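Local coordinates for acetyltransferase, GNAT family (Streptococcus agalactiae 2603V/R, PDB 2Q7B), which probably transfers an acetyl group to an amino group of a still unidentified acceptor, as a dimeric member of the GNAT family of N-acetyltransferases, at residues 41-44 with 50-53; 120-125 with 132-137; 56-59 with 64-67; 105-108 with 113-116. One frame throughout, in Å; residues are numbered along the deposited sequence. Where two conformers were deposited one is given.

Contact 1: residues 41-44 with 50-53; sequences YCQN and DIKM
The carboxamide of Asn44, on the last turns of helix 29-46, grips both polar backbone atoms of Ile51. OD1 of Asn44 accepts from Ile51 N at 2.8 Å, with an N-H...O angle of 153° and the donor 16° off the carbonyl plane. In return, ND2 of Asn44 donates a hydrogen bond to Ile51 O at 3.0 Å, lying in the plane of that carbonyl on a lone pair. ND2 also bonds Asn40 OD1 one turn back, which gives this nitrogen two partners.

Asp50 N lies 2.9 Å from Asn44 OD1, but the angle is too poor for a bond. Instead it donates weakly to a water at 3.1 Å, and that water donates to Asn44 O at 3.0 Å.

Beside this, the extended Gln43 side chain crosses that of Ile51 at about a right angle: NE2 of Gln43 is 3.5 Å from CD1 of Ile51, and OE1 of Gln43 is 3.6 Å from CB of Ile51. These are van der Waals contacts of the amide against the isoleucine; the polar partners of Gln43 are Gln56 NE2, which bonds OE1, and a citrate, probably from crystallisation, which takes NE2. Met53 N bonds Asp37 of the second subunit.

Asn44 thus does through its side chain what a strand neighbour does through its backbone, fixing an irregular segment by two complementary bonds, while the citrate is consistent with a pocket at the Gln43 amide.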
loop_
_atom_site.group_PDB
_atom_site.type_symbol
_atom_site.label_atom_id
_atom_site.label_comp_id
_atom_site.label_asym_id
_atom_site.label_seq_id
_atom_site.Cartn_x
_atom_site.Cartn_y
_atom_site.Cartn_z
ATOM N N TYR A 41 8.726 4.181 -0.322
ATOM C CA TYR A 41 9.880 4.973 0.041
ATOM C C TYR A 41 10.931 5.027 -1.113
ATOM O O TYR A 41 11.379 6.090 -1.550
ATOM C CB TYR A 41 10.515 4.457 1.362
ATOM C CG TYR A 41 11.813 5.175 1.607
ATOM C CD1 TYR A 41 11.828 6.435 2.192
ATOM C CD2 TYR A 41 13.015 4.652 1.135
ATOM C CE1 TYR A 41 13.016 7.144 2.339
ATOM C CE2 TYR A 41 14.201 5.350 1.284
ATOM C CZ TYR A 41 14.187 6.591 1.880
ATOM O OH TYR A 41 15.360 7.269 2.021
ATOM N N CYS A 42 11.321 3.865 -1.597
ATOM C CA CYS A 42 12.333 3.767 -2.627
ATOM C C CYS A 42 11.901 4.395 -3.931
ATOM O O CYS A 42 12.669 5.112 -4.547
ATOM C CB CYS A 42 12.697 2.307 -2.872
ATOM S SG CYS A 42 13.550 1.553 -1.508
ATOM N N GLN A 43 10.671 4.119 -4.355
ATOM C CA GLN A 43 10.174 4.643 -5.614
ATOM C C GLN A 43 9.819 6.104 -5.571
ATOM O O GLN A 43 10.146 6.848 -6.491
ATOM C CB GLN A 43 8.925 3.886 -6.062
ATOM C CG GLN A 43 9.182 2.433 -6.436
ATOM C CD GLN A 43 7.933 1.687 -6.880
ATOM O OE1 GLN A 43 6.811 1.967 -6.420
ATOM N NE2 GLN A 43 8.127 0.701 -7.760
ATOM N N ASN A 44 9.155 6.508 -4.494
ATOM C CA ASN A 44 8.511 7.811 -4.468
ATOM C C ASN A 44 9.042 8.875 -3.541
ATOM O O ASN A 44 8.829 10.054 -3.803
ATOM C CB ASN A 44 7.031 7.613 -4.195
ATOM C CG ASN A 44 6.352 6.777 -5.263
ATOM O OD1 ASN A 44 6.610 6.961 -6.438
ATOM N ND2 ASN A 44 5.472 5.854 -4.853
ATOM N N ASP A 50 7.060 8.738 -8.749
ATOM C CA ASP A 50 5.596 8.841 -8.775
ATOM C C ASP A 50 4.919 7.582 -9.348
ATOM O O ASP A 50 4.115 7.653 -10.267
ATOM C CB ASP A 50 5.162 10.120 -9.521
ATOM C CG ASP A 50 3.665 10.391 -9.408
ATOM O OD1 ASP A 50 3.070 10.047 -8.355
ATOM O OD2 ASP A 50 3.085 10.947 -10.379
ATOM N N ILE A 51 5.259 6.426 -8.788
ATOM C CA ILE A 51 4.672 5.166 -9.208
ATOM C C ILE A 51 3.514 4.845 -8.271
ATOM O O ILE A 51 3.658 4.882 -7.055
ATOM C CB ILE A 51 5.694 4.002 -9.214
ATOM C CG1 ILE A 51 6.819 4.297 -10.206
ATOM C CG2 ILE A 51 4.998 2.688 -9.577
ATOM C CD1 ILE A 51 8.002 3.322 -10.127
ATOM N N LYS A 52 2.360 4.531 -8.844
ATOM C CA LYS A 52 1.184 4.183 -8.049
ATOM C C LYS A 52 1.195 2.695 -7.763
ATOM O O LYS A 52 1.708 1.896 -8.566
ATOM C CB LYS A 52 -0.103 4.547 -8.793
ATOM C CG LYS A 52 -0.236 5.976 -9.276
ATOM C CD LYS A 52 -0.102 7.017 -8.189
ATOM C CE LYS A 52 -0.164 8.436 -8.811
HETATM N N MSE A 53 0.624 2.308 -6.626
HETATM C CA MSE A 53 0.520 0.909 -6.263
HETATM C C MSE A 53 -0.402 0.170 -7.267
HETATM O O MSE A 53 -0.204 -1.016 -7.527
HETATM C CB MSE A 53 -0.002 0.748 -4.828
HETATM C CG MSE A 53 0.945 1.328 -3.771
HETATM SE SE MSE A 53 2.626 0.351 -3.787
HETATM C CE MSE A 53 3.649 1.629 -3.702
HETATM O O HOH W 1 7.285 10.555 -6.292
#

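Contact 2: residues 120-125 with 132-137; sequences ERFMLF and TRIVLD
Phe122 and Met123, adjacent on helix 114-128, both reach Ile134 on strand 133-139, and the contact is apolar throughout. No hydrogen bond joins the two segments, and only 118 Å² is buried between them. The nearest CA atoms, of Met123 and Ile134, are 9.5 Å apart, so the gap is bridged by side chains alone.

At the start of the segment, Glu120 O receives Leu124 N at 3.1 Å, an i to i+4 bond within the helix that shows the backbone here to be regular. Phe122 follows, with CG anti to the backbone N (chi1 175°), which sends the ring out from the helix toward the sheet. Its far rim does the touching: CE1 and CZ of Phe122 are each 3.7 Å from CG2 of Ile134, and CE1 is 4.0 Å from CD1 of the same residue. The methyl comes in obliquely to the ring. Around this pair, Leu98 of strand 95-103 touches both Phe122 and Ile134.

Met123 is a selenomethionine whose modelled separation of CE from Ile134 CG1 is too short to be real, so the exact position of that methyl is doubtful. As modelled, the side chain stretches beyond CG and extends toward Ile134. Farther along, Phe125 turns to another strand and stacks edge-to-face with Trp74.

Strands 95-103 and 133-139 are parallel neighbours, and helix 114-128 between them packs on the sheet: the beta-alpha-beta crossover at the centre of the GNAT fold.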
loop_
_atom_site.group_PDB
_atom_site.type_symbol
_atom_site.label_atom_id
_atom_site.label_comp_id
_atom_site.label_asym_id
_atom_site.label_seq_id
_atom_site.Cartn_x
_atom_site.Cartn_y
_atom_site.Cartn_z
ATOM N N GLU A 120 21.897 -12.660 -4.198
ATOM C CA GLU A 120 22.410 -14.020 -4.056
ATOM C C GLU A 120 21.300 -15.046 -3.858
ATOM O O GLU A 120 21.374 -16.144 -4.408
ATOM C CB GLU A 120 23.409 -14.124 -2.892
ATOM C CG GLU A 120 24.790 -13.588 -3.224
ATOM C CD GLU A 120 25.694 -13.425 -1.992
ATOM O OE1 GLU A 120 25.294 -13.826 -0.867
ATOM O OE2 GLU A 120 26.805 -12.871 -2.155
ATOM N N ARG A 121 20.285 -14.707 -3.065
ATOM C CA ARG A 121 19.175 -15.623 -2.829
ATOM C C ARG A 121 18.355 -15.825 -4.116
ATOM O O ARG A 121 17.943 -16.963 -4.437
ATOM C CB ARG A 121 18.298 -15.129 -1.679
ATOM C CG ARG A 121 17.076 -16.001 -1.447
ATOM C CD ARG A 121 17.439 -17.337 -0.846
ATOM N NE ARG A 121 17.555 -17.162 0.591
ATOM C CZ ARG A 121 16.616 -17.468 1.490
ATOM N NH1 ARG A 121 15.456 -18.060 1.158
ATOM N NH2 ARG A 121 16.873 -17.218 2.767
ATOM N N PHE A 122 18.103 -14.714 -4.823
ATOM C CA PHE A 122 17.453 -14.725 -6.126
ATOM C C PHE A 122 18.170 -15.717 -7.017
ATOM O O PHE A 122 17.542 -16.540 -7.688
ATOM C CB PHE A 122 17.524 -13.323 -6.751
ATOM C CG PHE A 122 16.990 -13.226 -8.161
ATOM C CD1 PHE A 122 17.806 -13.517 -9.246
ATOM C CD2 PHE A 122 15.703 -12.811 -8.406
ATOM C CE1 PHE A 122 17.338 -13.430 -10.549
ATOM C CE2 PHE A 122 15.236 -12.707 -9.704
ATOM C CZ PHE A 122 16.060 -13.021 -10.781
HETATM N N MSE A 123 19.496 -15.649 -7.025
HETATM C CA MSE A 123 20.236 -16.561 -7.879
HETATM C C MSE A 123 20.349 -18.009 -7.581
HETATM O O MSE A 123 20.470 -18.795 -8.511
HETATM C CB MSE A 123 21.420 -15.932 -8.552
HETATM C CG MSE A 123 20.827 -15.605 -9.902
HETATM SE SE MSE A 123 21.587 -14.243 -10.660
HETATM C CE MSE A 123 20.672 -14.029 -11.933
ATOM N N LEU A 124 20.287 -18.370 -6.305
ATOM C CA LEU A 124 20.240 -19.771 -5.917
ATOM C C LEU A 124 18.968 -20.377 -6.528
ATOM O O LEU A 124 18.980 -21.492 -7.040
ATOM C CB LEU A 124 20.210 -19.909 -4.392
ATOM C CG LEU A 124 20.281 -21.343 -3.858
ATOM N N PHE A 125 17.878 -19.617 -6.488
ATOM C CA PHE A 125 16.605 -20.059 -7.037
ATOM C C PHE A 125 16.647 -20.073 -8.571
ATOM O O PHE A 125 16.196 -21.026 -9.189
ATOM C CB PHE A 125 15.483 -19.134 -6.554
ATOM C CG PHE A 125 14.088 -19.599 -6.921
ATOM C CD1 PHE A 125 13.386 -20.449 -6.081
ATOM C CD2 PHE A 125 13.466 -19.152 -8.085
ATOM C CE1 PHE A 125 12.098 -20.869 -6.408
ATOM C CE2 PHE A 125 12.196 -19.559 -8.407
ATOM C CZ PHE A 125 11.505 -20.423 -7.572
ATOM N N THR A 132 18.521 -19.520 -17.879
ATOM C CA THR A 132 19.810 -19.179 -18.481
ATOM C C THR A 132 19.956 -17.677 -18.744
ATOM O O THR A 132 21.027 -17.229 -19.141
ATOM C CB THR A 132 19.996 -19.907 -19.830
ATOM O OG1 THR A 132 18.918 -19.568 -20.711
ATOM C CG2 THR A 132 20.028 -21.405 -19.624
ATOM N N ARG A 133 18.889 -16.910 -18.520
ATOM C CA ARG A 133 18.881 -15.483 -18.798
ATOM C C ARG A 133 18.030 -14.747 -17.764
ATOM O O ARG A 133 16.901 -15.148 -17.484
ATOM C CB ARG A 133 18.307 -15.240 -20.211
ATOM C CG ARG A 133 18.362 -13.777 -20.670
ATOM C CD ARG A 133 17.956 -13.575 -22.136
ATOM N NE ARG A 133 16.527 -13.774 -22.387
ATOM C CZ ARG A 133 15.915 -13.507 -23.545
ATOM N NH1 ARG A 133 16.578 -12.994 -24.577
ATOM N NH2 ARG A 133 14.611 -13.732 -23.670
ATOM N N ILE A 134 18.587 -13.682 -17.191
ATOM C CA ILE A 134 17.858 -12.834 -16.249
ATOM C C ILE A 134 17.860 -11.418 -16.769
ATOM O O ILE A 134 18.927 -10.877 -17.052
ATOM C CB ILE A 134 18.490 -12.826 -14.848
ATOM C CG1 ILE A 134 18.558 -14.255 -14.281
ATOM C CG2 ILE A 134 17.744 -11.847 -13.919
ATOM C CD1 ILE A 134 17.287 -15.032 -14.220
ATOM N N VAL A 135 16.671 -10.816 -16.858
ATOM C CA VAL A 135 16.508 -9.457 -17.354
ATOM C C VAL A 135 15.896 -8.571 -16.282
ATOM O O VAL A 135 15.247 -9.046 -15.353
ATOM C CB VAL A 135 15.636 -9.406 -18.641
ATOM C CG1 VAL A 135 16.217 -10.323 -19.726
ATOM C CG2 VAL A 135 14.192 -9.787 -18.366
ATOM N N LEU A 136 16.120 -7.269 -16.398
ATOM C CA LEU A 136 15.544 -6.324 -15.456
ATOM C C LEU A 136 15.604 -4.950 -16.048
ATOM O O LEU A 136 16.357 -4.712 -16.998
ATOM C CB LEU A 136 16.301 -6.360 -14.127
ATOM C CG LEU A 136 17.784 -5.956 -14.087
ATOM C CD1 LEU A 136 17.987 -4.430 -13.975
ATOM C CD2 LEU A 136 18.450 -6.622 -12.896
ATOM N N ASP A 137 14.815 -4.036 -15.504
ATOM C CA ASP A 137 14.951 -2.661 -15.928
ATOM C C ASP A 137 15.200 -1.808 -14.698
ATOM O O ASP A 137 14.884 -2.199 -13.575
ATOM C CB ASP A 137 13.771 -2.141 -16.758
ATOM C CG ASP A 137 12.573 -1.868 -15.930
ATOM O OD1 ASP A 137 12.268 -2.754 -15.129
ATOM O OD2 ASP A 137 11.946 -0.802 -16.089
#

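Contact 3: residues 56-59 with 64-67; sequences QDDI and NYYQ
Asp58 meets two consecutive tyrosines, Tyr65 and Tyr66, by two different kinds of interaction. The place is the region of the GNAT fold between the first helix, 29-46, and strand 72-78, where a short 3-10 turn at 57-59 runs into helix 62-67. The backbones come close, with the CA atoms of Asp58 and Tyr65 6.0 Å apart.

The first interaction is CH-pi. CB of Asp58 sits over one face of the Tyr65 ring, 3.4 Å from the centroid and only 8° off the normal, which places it almost exactly over the centre. Tyr65 also makes a cation-pi contact with Arg69.

Ring against ring comes next, within the helix segment: CD1 of Tyr65 stands 3.5 Å above the plane of the Tyr66 ring, over its middle. Tyr66 is further packed edge-to-face by Phe73 of the sheet, and its side chain touches Lys100, which also packs against Asp58 while its NZ bonds Gln56 OE1. A citrate, probably from the crystallisation liquor, lies about 5 Å from the Tyr66 side chain, consistent with a pocket here.

The last interaction is a hydrogen bond. With CG of Asp58 between its backbone N and carbonyl carbon (chi1 47°), the carboxylate is brought to the Tyr66 hydroxyl. The phenol OH of Tyr66 donates to OD2 of Asp58 at 2.6 Å, approaching from above the carboxylate, 39° out of its plane.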
loop_
_atom_site.group_PDB
_atom_site.type_symbol
_atom_site.label_atom_id
_atom_site.label_comp_id
_atom_site.label_asym_id
_atom_site.label_seq_id
_atom_site.Cartn_x
_atom_site.Cartn_y
_atom_site.Cartn_z
ATOM N N GLN A 56 1.310 -1.648 -9.954
ATOM C CA GLN A 56 2.073 -2.828 -9.566
ATOM C C GLN A 56 1.265 -3.596 -8.543
ATOM O O GLN A 56 1.739 -3.931 -7.459
ATOM C CB GLN A 56 3.447 -2.425 -9.036
ATOM C CG GLN A 56 3.377 -1.311 -7.991
ATOM C CD GLN A 56 4.705 -0.696 -7.642
ATOM O OE1 GLN A 56 5.747 -1.082 -8.174
ATOM N NE2 GLN A 56 4.674 0.273 -6.712
ATOM N N ASP A 57 0.038 -3.912 -8.927
ATOM C CA ASP A 57 -0.891 -4.606 -8.029
ATOM C C ASP A 57 -0.519 -6.085 -7.752
ATOM O O ASP A 57 -1.128 -6.716 -6.899
ATOM C CB ASP A 57 -2.338 -4.428 -8.494
ATOM C CG ASP A 57 -2.574 -4.971 -9.903
ATOM O OD1 ASP A 57 -2.163 -6.115 -10.168
ATOM O OD2 ASP A 57 -3.147 -4.252 -10.732
ATOM N N ASP A 58 0.478 -6.620 -8.468
ATOM C CA ASP A 58 1.081 -7.936 -8.155
ATOM C C ASP A 58 1.541 -8.035 -6.662
ATOM O O ASP A 58 1.582 -9.114 -6.065
ATOM C CB ASP A 58 2.285 -8.234 -9.082
ATOM C CG ASP A 58 3.267 -7.039 -9.219
ATOM O OD1 ASP A 58 2.909 -6.053 -9.910
ATOM O OD2 ASP A 58 4.398 -7.092 -8.697
ATOM N N ILE A 59 1.862 -6.890 -6.077
ATOM C CA ILE A 59 2.256 -6.750 -4.658
ATOM C C ILE A 59 1.155 -7.246 -3.712
ATOM O O ILE A 59 1.447 -7.739 -2.620
ATOM C CB ILE A 59 2.620 -5.238 -4.353
ATOM C CG1 ILE A 59 3.891 -4.830 -5.119
ATOM C CG2 ILE A 59 2.779 -4.957 -2.888
ATOM C CD1 ILE A 59 5.041 -5.745 -4.940
ATOM N N ASN A 64 -0.253 -15.721 -5.994
ATOM C CA ASN A 64 -0.754 -16.075 -7.306
ATOM C C ASN A 64 0.094 -15.581 -8.453
ATOM O O ASN A 64 0.233 -16.267 -9.442
ATOM C CB ASN A 64 -2.173 -15.548 -7.495
ATOM C CG ASN A 64 -3.189 -16.291 -6.648
ATOM O OD1 ASN A 64 -2.861 -17.249 -5.948
ATOM N ND2 ASN A 64 -4.436 -15.854 -6.718
ATOM N N TYR A 65 0.666 -14.391 -8.310
ATOM C CA TYR A 65 1.400 -13.767 -9.394
ATOM C C TYR A 65 2.800 -14.337 -9.512
ATOM O O TYR A 65 3.258 -14.617 -10.604
ATOM C CB TYR A 65 1.415 -12.260 -9.184
ATOM C CG TYR A 65 1.937 -11.454 -10.342
ATOM C CD1 TYR A 65 3.310 -11.248 -10.505
ATOM C CD2 TYR A 65 1.060 -10.849 -11.242
ATOM C CE1 TYR A 65 3.797 -10.492 -11.532
ATOM C CE2 TYR A 65 1.549 -10.100 -12.298
ATOM C CZ TYR A 65 2.909 -9.928 -12.429
ATOM O OH TYR A 65 3.424 -9.179 -13.451
ATOM N N TYR A 66 3.484 -14.504 -8.383
ATOM C CA TYR A 66 4.860 -15.005 -8.382
ATOM C C TYR A 66 4.968 -16.480 -8.025
ATOM O O TYR A 66 5.390 -17.293 -8.834
ATOM C CB TYR A 66 5.740 -14.196 -7.393
ATOM C CG TYR A 66 5.912 -12.751 -7.783
ATOM C CD1 TYR A 66 6.856 -12.377 -8.717
ATOM C CD2 TYR A 66 5.094 -11.768 -7.258
ATOM C CE1 TYR A 66 7.015 -11.044 -9.098
ATOM C CE2 TYR A 66 5.246 -10.438 -7.622
ATOM C CZ TYR A 66 6.210 -10.088 -8.546
ATOM O OH TYR A 66 6.328 -8.772 -8.920
ATOM N N GLN A 67 4.541 -16.805 -6.811
ATOM C CA GLN A 67 4.796 -18.113 -6.225
ATOM C C GLN A 67 4.103 -19.305 -6.868
ATOM O O GLN A 67 4.705 -20.359 -6.971
ATOM C CB GLN A 67 4.545 -18.049 -4.715
ATOM C CG GLN A 67 5.486 -17.052 -4.027
ATOM C CD GLN A 67 5.147 -16.822 -2.569
ATOM O OE1 GLN A 67 3.970 -16.774 -2.197
ATOM N NE2 GLN A 67 6.174 -16.649 -1.741
#

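Contact 4: residues 105-108 with 113-116; sequences PKYR and RLGR
Tyr107 and Leu114 close the loop between strand 95-103 and helix 114-128 by one backbone hydrogen bond with apolar side-chain packing beside it. The bond runs from Leu114 N to Tyr107 O at 2.9 Å, with an N-H...O angle of 165°. Arg113 N is also near that oxygen, at 3.4 Å, but its angle is too poor to count.

The two side chains lie alongside each other and point the same way: CB of Tyr107 is 3.7 Å from CD2 of Leu114 and 3.8 Å from its CB. Both then pack on Met20 and Val83, which carry the contact into the sheet.

In GNAT enzymes the loop joining this strand to this helix, with the first turn of the helix, typically holds the pyrophosphate of acetyl-CoA. Residues 104-113 occupy that position, and Arg113 is the N-cap residue; no cofactor role for individual residues follows from the structure itself.

On the loop side, the 3-10 turn is tied by Arg108 N to Pro105 O at 3.1 Å. The extended Arg108 side chain runs alongside Pro105, whose CA stands 3.6 Å above one face of the guanidinium, and its NH2 forms a salt bridge with Glu46 of helix 29-46.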
loop_
_atom_site.group_PDB
_atom_site.type_symbol
_atom_site.label_atom_id
_atom_site.label_comp_id
_atom_site.label_asym_id
_atom_site.label_seq_id
_atom_site.Cartn_x
_atom_site.Cartn_y
_atom_site.Cartn_z
ATOM N N PRO A 105 18.061 2.378 2.696
ATOM C CA PRO A 105 19.450 2.841 2.522
ATOM C C PRO A 105 20.511 2.351 3.474
ATOM O O PRO A 105 21.615 2.019 3.031
ATOM C CB PRO A 105 19.322 4.364 2.631
ATOM C CG PRO A 105 17.951 4.645 2.070
ATOM C CD PRO A 105 17.099 3.487 2.524
ATOM N N LYS A 106 20.214 2.281 4.764
ATOM C CA LYS A 106 21.260 1.913 5.729
ATOM C C LYS A 106 21.759 0.460 5.623
ATOM O O LYS A 106 22.789 0.118 6.206
ATOM C CB LYS A 106 20.824 2.246 7.168
ATOM C CG LYS A 106 19.604 1.489 7.682
ATOM C CD LYS A 106 19.393 1.791 9.147
ATOM C CE LYS A 106 18.091 1.227 9.686
ATOM N NZ LYS A 106 17.963 1.518 11.136
ATOM N N TYR A 107 21.027 -0.367 4.881
ATOM C CA TYR A 107 21.338 -1.781 4.676
ATOM C C TYR A 107 22.124 -2.013 3.399
ATOM O O TYR A 107 22.540 -3.127 3.132
ATOM C CB TYR A 107 20.041 -2.601 4.638
ATOM C CG TYR A 107 19.229 -2.471 5.911
ATOM C CD1 TYR A 107 19.557 -3.196 7.034
ATOM C CD2 TYR A 107 18.125 -1.635 5.981
ATOM C CE1 TYR A 107 18.840 -3.078 8.199
ATOM C CE2 TYR A 107 17.399 -1.511 7.160
ATOM C CZ TYR A 107 17.757 -2.245 8.250
ATOM O OH TYR A 107 17.041 -2.144 9.417
ATOM N N ARG A 108 22.329 -0.950 2.617
ATOM C CA ARG A 108 23.075 -1.009 1.346
ATOM C C ARG A 108 24.556 -0.930 1.575
ATOM O O ARG A 108 25.020 -0.186 2.437
ATOM C CB ARG A 108 22.663 0.150 0.444
ATOM C CG ARG A 108 21.177 0.150 0.129
ATOM C CD ARG A 108 20.773 1.347 -0.687
ATOM N NE ARG A 108 19.311 1.468 -0.814
ATOM C CZ ARG A 108 18.668 2.589 -1.143
ATOM N NH1 ARG A 108 19.329 3.706 -1.375
ATOM N NH2 ARG A 108 17.343 2.612 -1.206
ATOM N N ARG A 113 25.320 -5.150 3.258
ATOM C CA ARG A 113 25.315 -5.626 1.865
ATOM C C ARG A 113 24.010 -6.347 1.531
ATOM O O ARG A 113 24.023 -7.393 0.880
ATOM C CB ARG A 113 26.510 -6.555 1.578
ATOM C CG ARG A 113 27.857 -5.931 1.755
ATOM C CD ARG A 113 28.973 -6.975 1.681
ATOM N NE ARG A 113 30.290 -6.365 1.878
ATOM C CZ ARG A 113 31.448 -7.020 1.849
ATOM N NH1 ARG A 113 31.503 -8.330 1.627
ATOM N NH2 ARG A 113 32.564 -6.351 2.037
ATOM N N LEU A 114 22.888 -5.782 1.969
ATOM C CA LEU A 114 21.604 -6.430 1.778
ATOM C C LEU A 114 21.224 -6.643 0.321
ATOM O O LEU A 114 20.613 -7.654 -0.012
ATOM C CB LEU A 114 20.499 -5.673 2.532
ATOM C CG LEU A 114 19.139 -6.377 2.593
ATOM C CD1 LEU A 114 19.278 -7.722 3.287
ATOM C CD2 LEU A 114 18.123 -5.478 3.281
ATOM N N GLY A 115 21.570 -5.703 -0.549
ATOM C CA GLY A 115 21.265 -5.869 -1.976
ATOM C C GLY A 115 21.956 -7.098 -2.539
ATOM O O GLY A 115 21.370 -7.862 -3.307
ATOM N N ARG A 116 23.219 -7.285 -2.167
ATOM C CA ARG A 116 23.986 -8.451 -2.593
ATOM C C ARG A 116 23.391 -9.731 -2.024
ATOM O O ARG A 116 23.307 -10.725 -2.716
ATOM C CB ARG A 116 25.445 -8.373 -2.115
ATOM C CG ARG A 116 26.223 -7.187 -2.640
#

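Along the chain the four contacts come in series, 1, 3, 4 and 2, with none enclosing or crossing another. Contact 1 closes the turn after helix 29-46, and contact 3 the short link into helix 62-67; they touch where Ile51 packs on Gln56. Contact 4 then closes the loop between strand 95-103 and helix 114-128, and it packs back on contact 1, with Pro105 against Tyr41 and Arg108 against Cys42. Contact 2 uses the same helix farther along and returns the chain to strand 133-139. Contacts 3 and 4 lie on opposite sides of the chain's centre, their own centres about 24 Å apart.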